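Local coordinates for protein pyridoxamine 5-phosphate-dependent dehydrase (Escherichia coli, PDB 3B8X) that removes the C3' hydroxyl of GDP-4-keto-6-deoxymannose by a combined transamination and deoxygenation, a step toward the O-antigen sugar L-colitose, at residues B[284-289]-B[380-385]; B[306-311]-B[369-374]; B[274-279]-B[298-303]; B[112-117]-B[136-141]. The protein carries 1 engineered substitution. One frame throughout, in Å; residues are numbered along the deposited sequence.

Interaction 1 of 4, residues B[284-289]-B[380-385]. With NA (sodium ion), chain L.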
# COMPACT_ATOMS: atom_id res chain seq x y z
N ASP B 284 -7.42 -15.45 -36.19
CA ASP B 284 -7.68 -15.80 -37.58
C ASP B 284 -6.65 -15.08 -38.44
O ASP B 284 -6.12 -15.60 -39.42
CB ASP B 284 -9.09 -15.40 -37.96
CG ASP B 284 -9.27 -15.27 -39.45
OD1 ASP B 284 -8.94 -16.24 -40.17
OD2 ASP B 284 -9.72 -14.20 -39.91
N LYS B 285 -6.31 -13.86 -38.04
CA LYS B 285 -5.33 -13.14 -38.83
C LYS B 285 -3.85 -13.53 -38.72
O LYS B 285 -3.05 -13.25 -39.63
CB LYS B 285 -5.50 -11.65 -38.55
CG LYS B 285 -6.73 -11.10 -39.17
CD LYS B 285 -6.25 -10.07 -40.16
CE LYS B 285 -6.79 -10.31 -41.53
NZ LYS B 285 -6.35 -9.16 -42.36
N PHE B 286 -3.46 -14.06 -37.56
CA PHE B 286 -2.08 -14.42 -37.32
C PHE B 286 -1.86 -15.92 -37.18
O PHE B 286 -0.78 -16.36 -36.79
CB PHE B 286 -1.63 -13.73 -36.02
CG PHE B 286 -1.34 -12.26 -36.18
CD1 PHE B 286 -2.35 -11.33 -36.04
CD2 PHE B 286 -0.07 -11.82 -36.52
CE1 PHE B 286 -2.09 -9.98 -36.18
CE2 PHE B 286 0.19 -10.46 -36.71
CZ PHE B 286 -0.82 -9.56 -36.53
N LYS B 287 -2.90 -16.71 -37.46
CA LYS B 287 -2.76 -18.15 -37.24
C LYS B 287 -1.62 -18.89 -37.93
O LYS B 287 -0.96 -19.75 -37.32
CB LYS B 287 -4.09 -18.91 -37.13
CG LYS B 287 -4.68 -19.35 -38.45
CD LYS B 287 -5.97 -18.58 -38.75
CE LYS B 287 -6.59 -18.99 -40.09
NZ LYS B 287 -6.97 -17.87 -41.01
N ASP B 288 -1.33 -18.51 -39.18
CA ASP B 288 -0.22 -19.15 -39.86
C ASP B 288 0.90 -18.15 -40.06
O ASP B 288 1.53 -18.10 -41.11
CB ASP B 288 -0.67 -19.72 -41.20
CG ASP B 288 -1.47 -20.99 -41.04
OD1 ASP B 288 -0.89 -21.99 -40.54
OD2 ASP B 288 -2.67 -20.97 -41.40
N HIS B 289 1.14 -17.33 -39.07
CA HIS B 289 2.16 -16.35 -39.28
C HIS B 289 3.46 -17.06 -39.53
O HIS B 289 3.76 -18.10 -38.89
CB HIS B 289 2.23 -15.38 -38.11
CG HIS B 289 2.90 -14.09 -38.45
ND1 HIS B 289 4.27 -13.99 -38.56
CD2 HIS B 289 2.40 -12.88 -38.79
CE1 HIS B 289 4.58 -12.75 -38.90
NE2 HIS B 289 3.47 -12.06 -39.05
N ASP B 380 -9.70 -2.78 -37.38
CA ASP B 380 -8.75 -2.04 -38.24
C ASP B 380 -7.35 -2.09 -37.71
O ASP B 380 -6.38 -2.18 -38.45
CB ASP B 380 -9.17 -0.58 -38.44
CG ASP B 380 -10.55 -0.47 -39.08
OD1 ASP B 380 -10.90 -1.36 -39.89
OD2 ASP B 380 -11.29 0.46 -38.72
N GLU B 381 -7.27 -1.98 -36.39
CA GLU B 381 -6.00 -2.01 -35.71
C GLU B 381 -5.30 -3.35 -35.88
O GLU B 381 -4.08 -3.43 -35.96
CB GLU B 381 -6.22 -1.68 -34.23
CG GLU B 381 -6.61 -0.22 -33.98
CD GLU B 381 -8.12 -0.01 -34.02
OE1 GLU B 381 -8.82 -0.87 -34.58
OE2 GLU B 381 -8.65 0.99 -33.49
N ILE B 382 -6.07 -4.42 -35.91
CA ILE B 382 -5.47 -5.75 -36.10
C ILE B 382 -5.01 -5.98 -37.54
O ILE B 382 -4.00 -6.66 -37.80
CB ILE B 382 -6.44 -6.86 -35.66
CG1 ILE B 382 -6.43 -6.98 -34.14
CG2 ILE B 382 -6.02 -8.23 -36.21
CD1 ILE B 382 -7.70 -7.66 -33.59
N ASP B 383 -5.79 -5.48 -38.48
CA ASP B 383 -5.42 -5.60 -39.89
C ASP B 383 -4.08 -4.89 -40.02
O ASP B 383 -3.16 -5.26 -40.77
CB ASP B 383 -6.38 -4.78 -40.76
CG ASP B 383 -7.76 -5.42 -40.93
OD1 ASP B 383 -7.88 -6.66 -40.84
OD2 ASP B 383 -8.73 -4.67 -41.20
N TYR B 384 -4.05 -3.74 -39.38
CA TYR B 384 -2.89 -2.88 -39.48
C TYR B 384 -1.69 -3.62 -38.90
O TYR B 384 -0.62 -3.72 -39.51
CB TYR B 384 -3.19 -1.58 -38.70
CG TYR B 384 -2.12 -0.51 -38.75
CD1 TYR B 384 -1.51 -0.14 -39.95
CD2 TYR B 384 -1.71 0.14 -37.58
CE1 TYR B 384 -0.50 0.86 -39.98
CE2 TYR B 384 -0.72 1.12 -37.59
CZ TYR B 384 -0.11 1.48 -38.80
OH TYR B 384 0.88 2.45 -38.82
N LEU B 385 -1.90 -4.16 -37.71
CA LEU B 385 -0.84 -4.90 -37.01
C LEU B 385 -0.31 -6.04 -37.89
O LEU B 385 0.92 -6.18 -38.04
CB LEU B 385 -1.39 -5.41 -35.69
CG LEU B 385 -0.59 -6.43 -34.89
CD1 LEU B 385 0.47 -5.70 -34.10
CD2 LEU B 385 -1.60 -7.02 -33.94
NA NA L . -12.23 1.26 -36.09
O HOH W 1 -4.16 -7.08 -42.60
O HOH W 2 -11.37 -0.93 -35.67
O HOH W 3 -9.69 2.50 -35.79
O HOH W 4 -12.67 1.71 -33.58
O HOH W 5 -13.99 0.21 -37.31
O HOH W 6 -12.72 3.11 -37.62
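Two helices of the small C-terminal domain meet where the C-terminal part of helix 255-286, carrying Lys-285 and Phe-286, lies against the closing helix 379-388 through Ile-382, Asp-383 and Leu-385. On the buried side the Phe-286 ring points its far end at Leu-385, and CZ comes within 3.5 Å of Leu-385 CG. The two side chains run roughly at right angles, with Leu-385 CD2 close to both CE1 and CZ. The CG2 branch of Ile-382 touches the base of the lysine chain, 4.2 Å from Lys-285 CB. Both helices pack on one side of the four-stranded antiparallel sheet, and Phe-308 of strand 305-310 meets the Phe-286 ring with the planes about 50° apart. Toward solvent the contact turns polar. Bends at chi2 (-118°) and chi3 (126°) carry the lysine ammonium to Asp-383, forming a salt bridge whose hydrogen bond is weak, 3.3 Å between Lys-285 NZ and Asp-383 OD1; the same OD1 is hydrogen-bonded by the hydroxyl of Tyr-281. A water doubles the link, accepting from Lys-285 NZ and donating to Asp-383 O. One turn earlier, Asp-380, a residue seen to bind magnesium, holds a sodium ion with OD2 at 2.9 Å, alongside five waters.

Interaction 2 of 4, residues B[306-311]-B[369-374]; sequences FSFIIK and LFVGNH. With NA (sodium ion), chain K.
Phe-306 and Phe-308 pair with Val-371 and Leu-369 in the middle of the antiparallel sheet of the C-terminal domain, where strands 305-310 and 368-372 are direct neighbours. Four backbone hydrogen bonds fix the register. Phe-306 and Val-371 make a hydrogen-bonded pair with N to O distances of 2.9 Å each way; Phe-308 N gives a bond to Leu-369 O, and Leu-369 N a longer one to Phe-308 O. Between them Ser-307 and Phe-370 form the non-hydrogen-bonded pair, and CA-H...O contacts add to it, Phe-370 CA lying 3.3 Å from Phe-306 O.

Apolar contacts gather on the face that bears Phe-306, Phe-308, Leu-369 and Val-371. Val-371 CG2 comes to the edge of the Phe-306 ring and sits 3.8 Å from Phe-306 CB, while Leu-369 CD2 approaches the Phe-308 ring near its plane, 3.7 Å from Phe-308 CB. Phe-282 of helix 255-286 stacks on the Phe-306 ring, and Leu-369 also packs on Phe-238 of the second subunit. On the other face the Phe-370 side chain comes within about 5 Å, between nearest atoms, of the bound cofactor-sugar adduct.

Asn-373, just past the strand, adds a CH-pi contact, amide hydrogen bonds and a metal ligand. With CG anti to the backbone N (chi1 -169°), its side chain lies across a face of the Phe-306 ring, amide and ring planes 28° apart, and CB makes the CH-pi contact. The amide itself is held by Trp-303 O and Arg-275 O at ND2 and by Asn-278 at OD1. The backbone O of Asn-373 binds a sodium ion at 2.6 Å, a site that Leu-8 O shares with four waters.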
# COMPACT_ATOMS: atom_id res chain seq x y z
N PHE B 306 -2.36 -9.20 -26.62
CA PHE B 306 -1.98 -10.14 -27.67
C PHE B 306 -0.48 -10.37 -27.74
O PHE B 306 0.27 -9.51 -28.25
CB PHE B 306 -2.46 -9.54 -29.00
CG PHE B 306 -3.94 -9.48 -29.11
CD1 PHE B 306 -4.59 -8.30 -29.48
CD2 PHE B 306 -4.69 -10.61 -28.78
CE1 PHE B 306 -5.97 -8.29 -29.64
CE2 PHE B 306 -6.09 -10.61 -28.89
CZ PHE B 306 -6.72 -9.42 -29.28
N SER B 307 -0.04 -11.55 -27.29
CA SER B 307 1.38 -11.84 -27.27
C SER B 307 1.86 -12.41 -28.60
O SER B 307 1.08 -13.00 -29.35
CB SER B 307 1.66 -12.91 -26.20
OG SER B 307 1.03 -14.14 -26.57
N PHE B 308 3.16 -12.23 -28.83
CA PHE B 308 3.87 -12.80 -29.98
C PHE B 308 5.19 -13.34 -29.48
O PHE B 308 5.77 -12.81 -28.53
CB PHE B 308 4.25 -11.73 -30.98
CG PHE B 308 3.10 -11.18 -31.72
CD1 PHE B 308 2.81 -9.84 -31.63
CD2 PHE B 308 2.29 -12.00 -32.49
CE1 PHE B 308 1.76 -9.29 -32.31
CE2 PHE B 308 1.20 -11.46 -33.16
CZ PHE B 308 0.94 -10.10 -33.07
N ILE B 309 5.64 -14.42 -30.12
CA ILE B 309 6.93 -15.02 -29.83
C ILE B 309 7.52 -15.40 -31.19
O ILE B 309 6.89 -16.06 -32.02
CB ILE B 309 6.86 -16.22 -28.83
CG1 ILE B 309 6.74 -15.68 -27.41
CG2 ILE B 309 8.22 -16.96 -28.81
CD1 ILE B 309 6.09 -16.62 -26.48
N ILE B 310 8.72 -14.88 -31.42
CA ILE B 310 9.43 -15.10 -32.66
C ILE B 310 9.83 -16.56 -32.72
O ILE B 310 10.38 -17.12 -31.78
CB ILE B 310 10.68 -14.21 -32.71
CG1 ILE B 310 10.30 -12.73 -32.65
CG2 ILE B 310 11.55 -14.49 -33.94
CD1 ILE B 310 11.50 -11.75 -32.72
N LYS B 311 9.49 -17.17 -33.85
CA LYS B 311 9.80 -18.56 -34.12
C LYS B 311 11.31 -18.76 -34.27
O LYS B 311 12.02 -18.00 -34.97
CB LYS B 311 9.11 -18.98 -35.42
CG LYS B 311 7.60 -19.16 -35.30
CD LYS B 311 6.95 -19.39 -36.66
CE LYS B 311 5.65 -20.17 -36.53
NZ LYS B 311 4.59 -19.56 -37.36
N LEU B 369 6.90 -10.40 -26.81
CA LEU B 369 6.36 -9.05 -26.62
C LEU B 369 4.83 -9.11 -26.69
O LEU B 369 4.25 -10.12 -27.10
CB LEU B 369 6.88 -8.11 -27.73
CG LEU B 369 6.20 -8.26 -29.13
CD1 LEU B 369 5.93 -6.96 -29.83
CD2 LEU B 369 6.87 -9.28 -30.04
N PHE B 370 4.15 -8.02 -26.37
CA PHE B 370 2.73 -8.06 -26.59
C PHE B 370 2.17 -6.72 -26.99
O PHE B 370 2.79 -5.70 -26.74
CB PHE B 370 1.95 -8.77 -25.47
CG PHE B 370 1.68 -7.91 -24.26
CD1 PHE B 370 0.55 -7.11 -24.20
CD2 PHE B 370 2.52 -7.99 -23.15
CE1 PHE B 370 0.26 -6.36 -23.07
CE2 PHE B 370 2.26 -7.25 -22.00
CZ PHE B 370 1.14 -6.40 -21.96
N VAL B 371 1.02 -6.75 -27.67
CA VAL B 371 0.33 -5.54 -28.08
C VAL B 371 -1.01 -5.52 -27.42
O VAL B 371 -1.40 -6.46 -26.75
CB VAL B 371 0.24 -5.34 -29.61
CG1 VAL B 371 1.70 -5.27 -30.21
CG2 VAL B 371 -0.63 -6.42 -30.28
N GLY B 372 -1.72 -4.41 -27.51
CA GLY B 372 -2.92 -4.40 -26.72
C GLY B 372 -4.21 -5.07 -27.16
O GLY B 372 -4.50 -5.29 -28.34
N ASN B 373 -5.02 -5.37 -26.16
CA ASN B 373 -6.41 -5.76 -26.50
C ASN B 373 -7.29 -4.77 -25.72
O ASN B 373 -6.92 -4.29 -24.66
CB ASN B 373 -6.72 -7.23 -26.19
CG ASN B 373 -8.07 -7.68 -26.80
OD1 ASN B 373 -8.67 -6.96 -27.60
ND2 ASN B 373 -8.54 -8.86 -26.39
N HIS B 374 -8.46 -4.42 -26.25
CA HIS B 374 -9.33 -3.47 -25.56
C HIS B 374 -10.76 -3.99 -25.53
O HIS B 374 -11.11 -4.91 -26.28
CB HIS B 374 -9.37 -2.08 -26.30
CG HIS B 374 -8.04 -1.45 -26.54
ND1 HIS B 374 -7.82 -0.10 -26.37
CD2 HIS B 374 -6.85 -1.97 -26.95
CE1 HIS B 374 -6.57 0.19 -26.68
NE2 HIS B 374 -5.97 -0.92 -27.07
NA NA K . -5.26 -3.18 -22.95
O HOH W 7 -3.56 -4.83 -23.41
O HOH W 8 -5.77 -4.87 -21.12
O HOH W 9 -3.12 -3.09 -21.04
O HOH W 10 -7.04 -2.09 -21.94

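Interaction 3 of 4, residues B[274-279]-B[298-303]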
# COMPACT_ATOMS: atom_id res chain seq x y z
N VAL B 274 -16.35 -8.29 -26.19
CA VAL B 274 -15.64 -7.53 -27.22
C VAL B 274 -14.21 -8.00 -27.34
O VAL B 274 -13.68 -8.21 -28.44
CB VAL B 274 -15.68 -6.03 -26.97
CG1 VAL B 274 -14.93 -5.30 -28.07
CG2 VAL B 274 -17.11 -5.54 -26.95
N ARG B 275 -13.56 -8.12 -26.18
CA ARG B 275 -12.18 -8.57 -26.13
C ARG B 275 -12.04 -9.96 -26.75
O ARG B 275 -11.08 -10.21 -27.48
CB ARG B 275 -11.70 -8.65 -24.69
CG ARG B 275 -11.38 -7.31 -24.08
CD ARG B 275 -10.83 -7.56 -22.71
NE ARG B 275 -10.35 -6.32 -22.12
CZ ARG B 275 -9.08 -5.99 -22.08
NH1 ARG B 275 -8.14 -6.81 -22.58
NH2 ARG B 275 -8.75 -4.83 -21.57
N ARG B 276 -12.93 -10.89 -26.42
CA ARG B 276 -12.83 -12.21 -27.07
C ARG B 276 -13.12 -12.15 -28.58
O ARG B 276 -12.50 -12.87 -29.37
CB ARG B 276 -13.66 -13.31 -26.35
CG ARG B 276 -13.08 -13.69 -24.98
CD ARG B 276 -14.08 -14.45 -24.08
NE ARG B 276 -14.45 -15.67 -24.76
CZ ARG B 276 -13.59 -16.64 -25.06
NH1 ARG B 276 -12.31 -16.55 -24.69
NH2 ARG B 276 -14.01 -17.70 -25.73
N LYS B 277 -14.03 -11.28 -29.02
CA LYS B 277 -14.24 -11.24 -30.48
C LYS B 277 -12.98 -10.66 -31.12
O LYS B 277 -12.57 -11.09 -32.20
CB LYS B 277 -15.44 -10.40 -30.87
CG LYS B 277 -15.86 -10.62 -32.30
CD LYS B 277 -17.35 -10.87 -32.43
CE LYS B 277 -17.73 -11.02 -33.91
NZ LYS B 277 -18.36 -9.79 -34.51
N ASN B 278 -12.31 -9.77 -30.41
CA ASN B 278 -11.10 -9.20 -31.00
C ASN B 278 -10.12 -10.34 -31.10
O ASN B 278 -9.35 -10.42 -32.05
CB ASN B 278 -10.49 -8.13 -30.09
CG ASN B 278 -11.20 -6.79 -30.20
OD1 ASN B 278 -11.79 -6.46 -31.23
ND2 ASN B 278 -11.14 -6.01 -29.12
N ALA B 279 -10.12 -11.19 -30.09
CA ALA B 279 -9.15 -12.28 -30.05
C ALA B 279 -9.42 -13.24 -31.20
O ALA B 279 -8.51 -13.82 -31.76
CB ALA B 279 -9.21 -13.01 -28.70
N THR B 298 -6.28 -21.61 -23.04
CA THR B 298 -6.76 -22.65 -22.12
C THR B 298 -8.15 -22.15 -21.63
O THR B 298 -8.34 -20.95 -21.45
CB THR B 298 -5.77 -22.81 -20.94
OG1 THR B 298 -4.53 -23.31 -21.47
CG2 THR B 298 -6.28 -23.83 -19.91
N GLY B 299 -9.16 -23.03 -21.53
CA GLY B 299 -10.52 -22.61 -21.13
C GLY B 299 -11.04 -21.44 -21.97
O GLY B 299 -10.95 -21.45 -23.20
N GLU B 300 -11.58 -20.43 -21.31
CA GLU B 300 -12.04 -19.23 -22.00
C GLU B 300 -11.24 -18.01 -21.51
O GLU B 300 -11.46 -17.50 -20.42
CB GLU B 300 -13.53 -19.03 -21.85
CG GLU B 300 -14.30 -20.07 -22.65
CD GLU B 300 -15.77 -19.75 -22.77
OE1 GLU B 300 -16.11 -18.55 -22.68
OE2 GLU B 300 -16.58 -20.69 -22.94
N SER B 301 -10.21 -17.67 -22.26
CA SER B 301 -9.33 -16.58 -21.88
C SER B 301 -10.04 -15.22 -21.94
O SER B 301 -10.98 -15.03 -22.70
CB SER B 301 -8.12 -16.60 -22.83
OG SER B 301 -7.26 -15.50 -22.68
N SER B 302 -9.60 -14.27 -21.10
CA SER B 302 -10.19 -12.94 -21.16
C SER B 302 -9.26 -12.04 -21.98
O SER B 302 -9.50 -10.84 -22.10
CB SER B 302 -10.50 -12.32 -19.77
OG SER B 302 -9.37 -12.35 -18.90
N TRP B 303 -8.22 -12.63 -22.56
CA TRP B 303 -7.35 -11.92 -23.51
C TRP B 303 -6.96 -10.51 -23.09
O TRP B 303 -7.40 -9.52 -23.69
CB TRP B 303 -8.05 -11.86 -24.89
CG TRP B 303 -8.20 -13.24 -25.50
CD1 TRP B 303 -9.32 -14.05 -25.47
CD2 TRP B 303 -7.17 -14.02 -26.12
NE1 TRP B 303 -9.04 -15.27 -26.05
CE2 TRP B 303 -7.72 -15.28 -26.45
CE3 TRP B 303 -5.82 -13.76 -26.45
CZ2 TRP B 303 -6.99 -16.28 -27.10
CZ3 TRP B 303 -5.08 -14.75 -27.14
CH2 TRP B 303 -5.68 -15.99 -27.46
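The chain of Arg-275 is extended from CG to NE and reaches along the loop to Trp-303, whereas Arg-276 next to it bends at chi3 (61°) and turns the edge of its guanidinium to Ser-301 O. The two arginines thus grip successive parts of loop 298-303 from one turn of helix. Arg-275 NH1 donates to Trp-303 O at 3.0 Å; the oxygen lies in the guanidinium plane, at its edge, and Phe-304 O is a further acceptor for this nitrogen. Arg-276 NH1 donates to Ser-301 O at 2.8 Å, lying in the carbonyl plane on a lone pair of that oxygen, and also pairs with Glu-297 in a salt bridge. Glu-300 adds charge from a different side: its OE1 lies over a face of the Arg-276 guanidinium, 3.8 Å from NH2, a long salt bridge without an N-H directed at the oxygen.

The Trp-303 indole lies between Ala-279 of the helix and the Ser-301 hydroxyl of its own loop. The methyl of Ala-279 sits over one face, above the five-membered ring, while Ser-301 OG covers part of the opposite face. Arg-276 NH1 comes at the edge, 3.8 Å from Trp-303 NE1, the guanidinium and ring planes being 30° apart. Ser-301 OG also accepts the backbone N of Trp-303 at 3.0 Å, an ST turn that fixes the bend of the loop just before the indole.

Beyond the segments, Ser-302 O takes a bond from His-191. The contact thus packs a loop shaped by an ST turn, leading into strand 305-310, on the long helix 255-286 of the C-terminal domain.

Interaction 4 of 4, residues B[112-117]-B[136-141]; sequences NTLNID and NLLGNP
Asn-115 and Leu-137 form the tight core of this contact, where the side-chain amide of Asn-115 grips the opposite loop with both ends. Its OD1 accepts from Leu-137 N at 2.8 Å, in the carbonyl plane on a lone pair, and ND2 donates to Asn-140 O, also at 2.8 Å, from above the carbonyl plane of Asn-140. Held by bonds at both ends, the amide has little freedom to flip. A second asparagine answers from the other loop: Asn-140 ND2 reaches Thr-113 O at 3.1 Å within its own amide plane, while its OD1 takes the backbone N of Thr-298. The two loops follow strands 103-107 and 129-135 of the mixed sheet in the large domain of this aspartate aminotransferase-like fold, and the Leu-137 side chain is about 5 Å, between nearest atoms, from the bound cofactor-sugar adduct. Thr-113 OG1 shapes the first loop by accepting from Asn-115 N at 3.0 Å, an ST turn. Leu-114 CB lies 3.7 Å from Leu-137 CD2, and Leu-114 and Leu-138 also touch Ser-307. In contrast to the directly bonded amide, the Pro-141 side is bridged by a water that accepts from Asn-115 ND2 at 3.2 Å and donates to Pro-141 O.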
# COMPACT_ATOMS: atom_id res chain seq x y z
N ASN B 112 3.66 -22.09 -25.08
CA ASN B 112 2.43 -21.92 -25.82
C ASN B 112 1.37 -21.20 -25.01
O ASN B 112 0.79 -20.20 -25.47
CB ASN B 112 1.93 -23.26 -26.30
CG ASN B 112 2.71 -23.73 -27.48
OD1 ASN B 112 2.63 -23.11 -28.54
ND2 ASN B 112 3.54 -24.74 -27.29
N THR B 113 1.07 -21.73 -23.82
CA THR B 113 0.08 -21.08 -22.96
C THR B 113 0.55 -19.84 -22.21
O THR B 113 -0.28 -19.03 -21.78
CB THR B 113 -0.43 -22.00 -21.90
OG1 THR B 113 0.63 -22.29 -21.00
CG2 THR B 113 -0.97 -23.25 -22.53
N LEU B 114 1.88 -19.74 -22.04
CA LEU B 114 2.58 -18.69 -21.29
C LEU B 114 2.43 -18.90 -19.82
O LEU B 114 3.01 -18.15 -19.05
CB LEU B 114 2.10 -17.26 -21.64
CG LEU B 114 2.14 -16.87 -23.12
CD1 LEU B 114 1.85 -15.38 -23.22
CD2 LEU B 114 3.48 -17.26 -23.77
N ASN B 115 1.70 -19.95 -19.45
CA ASN B 115 1.51 -20.30 -18.02
C ASN B 115 2.52 -21.37 -17.57
O ASN B 115 3.32 -21.86 -18.40
CB ASN B 115 0.06 -20.70 -17.74
CG ASN B 115 -0.89 -19.52 -17.82
OD1 ASN B 115 -0.52 -18.38 -17.58
ND2 ASN B 115 -2.12 -19.79 -18.20
N ILE B 116 2.57 -21.62 -16.26
CA ILE B 116 3.52 -22.56 -15.67
C ILE B 116 3.46 -23.91 -16.42
O ILE B 116 2.39 -24.37 -16.78
CB ILE B 116 3.21 -22.79 -14.19
CG1 ILE B 116 4.37 -23.52 -13.47
CG2 ILE B 116 1.93 -23.55 -14.10
CD1 ILE B 116 4.40 -23.36 -11.96
N ASP B 117 4.62 -24.47 -16.71
CA ASP B 117 4.65 -25.70 -17.44
C ASP B 117 4.11 -26.81 -16.59
O ASP B 117 4.63 -27.12 -15.53
CB ASP B 117 6.07 -26.03 -17.85
CG ASP B 117 6.10 -27.21 -18.74
OD1 ASP B 117 5.41 -27.16 -19.77
OD2 ASP B 117 6.70 -28.22 -18.38
N ASN B 136 -2.45 -16.56 -13.80
CA ASN B 136 -3.16 -16.73 -15.08
C ASN B 136 -2.69 -15.61 -15.99
O ASN B 136 -3.12 -14.46 -15.86
CB ASN B 136 -4.68 -16.71 -14.90
CG ASN B 136 -5.16 -17.79 -13.95
OD1 ASN B 136 -4.83 -18.99 -14.15
ND2 ASN B 136 -5.82 -17.39 -12.86
N LEU B 137 -1.73 -15.94 -16.86
CA LEU B 137 -1.09 -14.94 -17.67
C LEU B 137 -1.86 -14.40 -18.85
O LEU B 137 -2.38 -15.14 -19.69
CB LEU B 137 0.33 -15.36 -18.09
CG LEU B 137 1.36 -14.22 -18.14
CD1 LEU B 137 1.88 -13.88 -16.73
CD2 LEU B 137 2.54 -14.59 -19.05
N LEU B 138 -1.88 -13.08 -18.91
CA LEU B 138 -2.43 -12.34 -20.03
C LEU B 138 -3.87 -12.67 -20.32
O LEU B 138 -4.34 -12.49 -21.46
CB LEU B 138 -1.60 -12.62 -21.28
CG LEU B 138 -0.97 -11.39 -21.91
CD1 LEU B 138 -0.19 -10.61 -20.85
CD2 LEU B 138 -0.09 -11.83 -23.09
N GLY B 139 -4.58 -13.20 -19.35
CA GLY B 139 -5.97 -13.49 -19.65
C GLY B 139 -6.21 -15.01 -19.65
O GLY B 139 -7.35 -15.48 -19.57
N ASN B 140 -5.11 -15.73 -19.80
CA ASN B 140 -5.20 -17.17 -19.93
C ASN B 140 -5.18 -17.89 -18.59
O ASN B 140 -4.14 -17.90 -17.92
CB ASN B 140 -4.01 -17.65 -20.75
CG ASN B 140 -4.33 -18.85 -21.64
OD1 ASN B 140 -5.50 -19.09 -21.99
ND2 ASN B 140 -3.27 -19.58 -22.05
N PRO B 141 -6.28 -18.58 -18.24
CA PRO B 141 -6.28 -19.34 -16.98
C PRO B 141 -5.39 -20.57 -17.08
O PRO B 141 -5.17 -21.15 -18.17
CB PRO B 141 -7.74 -19.83 -16.86
CG PRO B 141 -8.26 -19.91 -18.28
CD PRO B 141 -7.42 -18.93 -19.12
O HOH W 11 -3.05 -22.56 -19.42

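From the N terminus, interaction 4 closes first, joining two loops of the large domain across the short span from 112 to 141. Interaction 3 follows, folding the loop before strand 305-310 back on helix 255-286. Interaction 1 uses the end of that same helix and reaches the closing helix, so its segments alternate with those of interaction 3 and the two cross. Within the long span of interaction 1 lies interaction 2, which pairs strands 305-310 and 368-372. Ser-302 N to Gly-139 O ties interaction 3 to interaction 4, while Leu-385 CD2 packs on Val-371 CG2 between interactions 1 and 2. The antiparallel sheet, helices 255-286 and 379-388, and the loops after strands 103-107 and 129-135 are thereby connected.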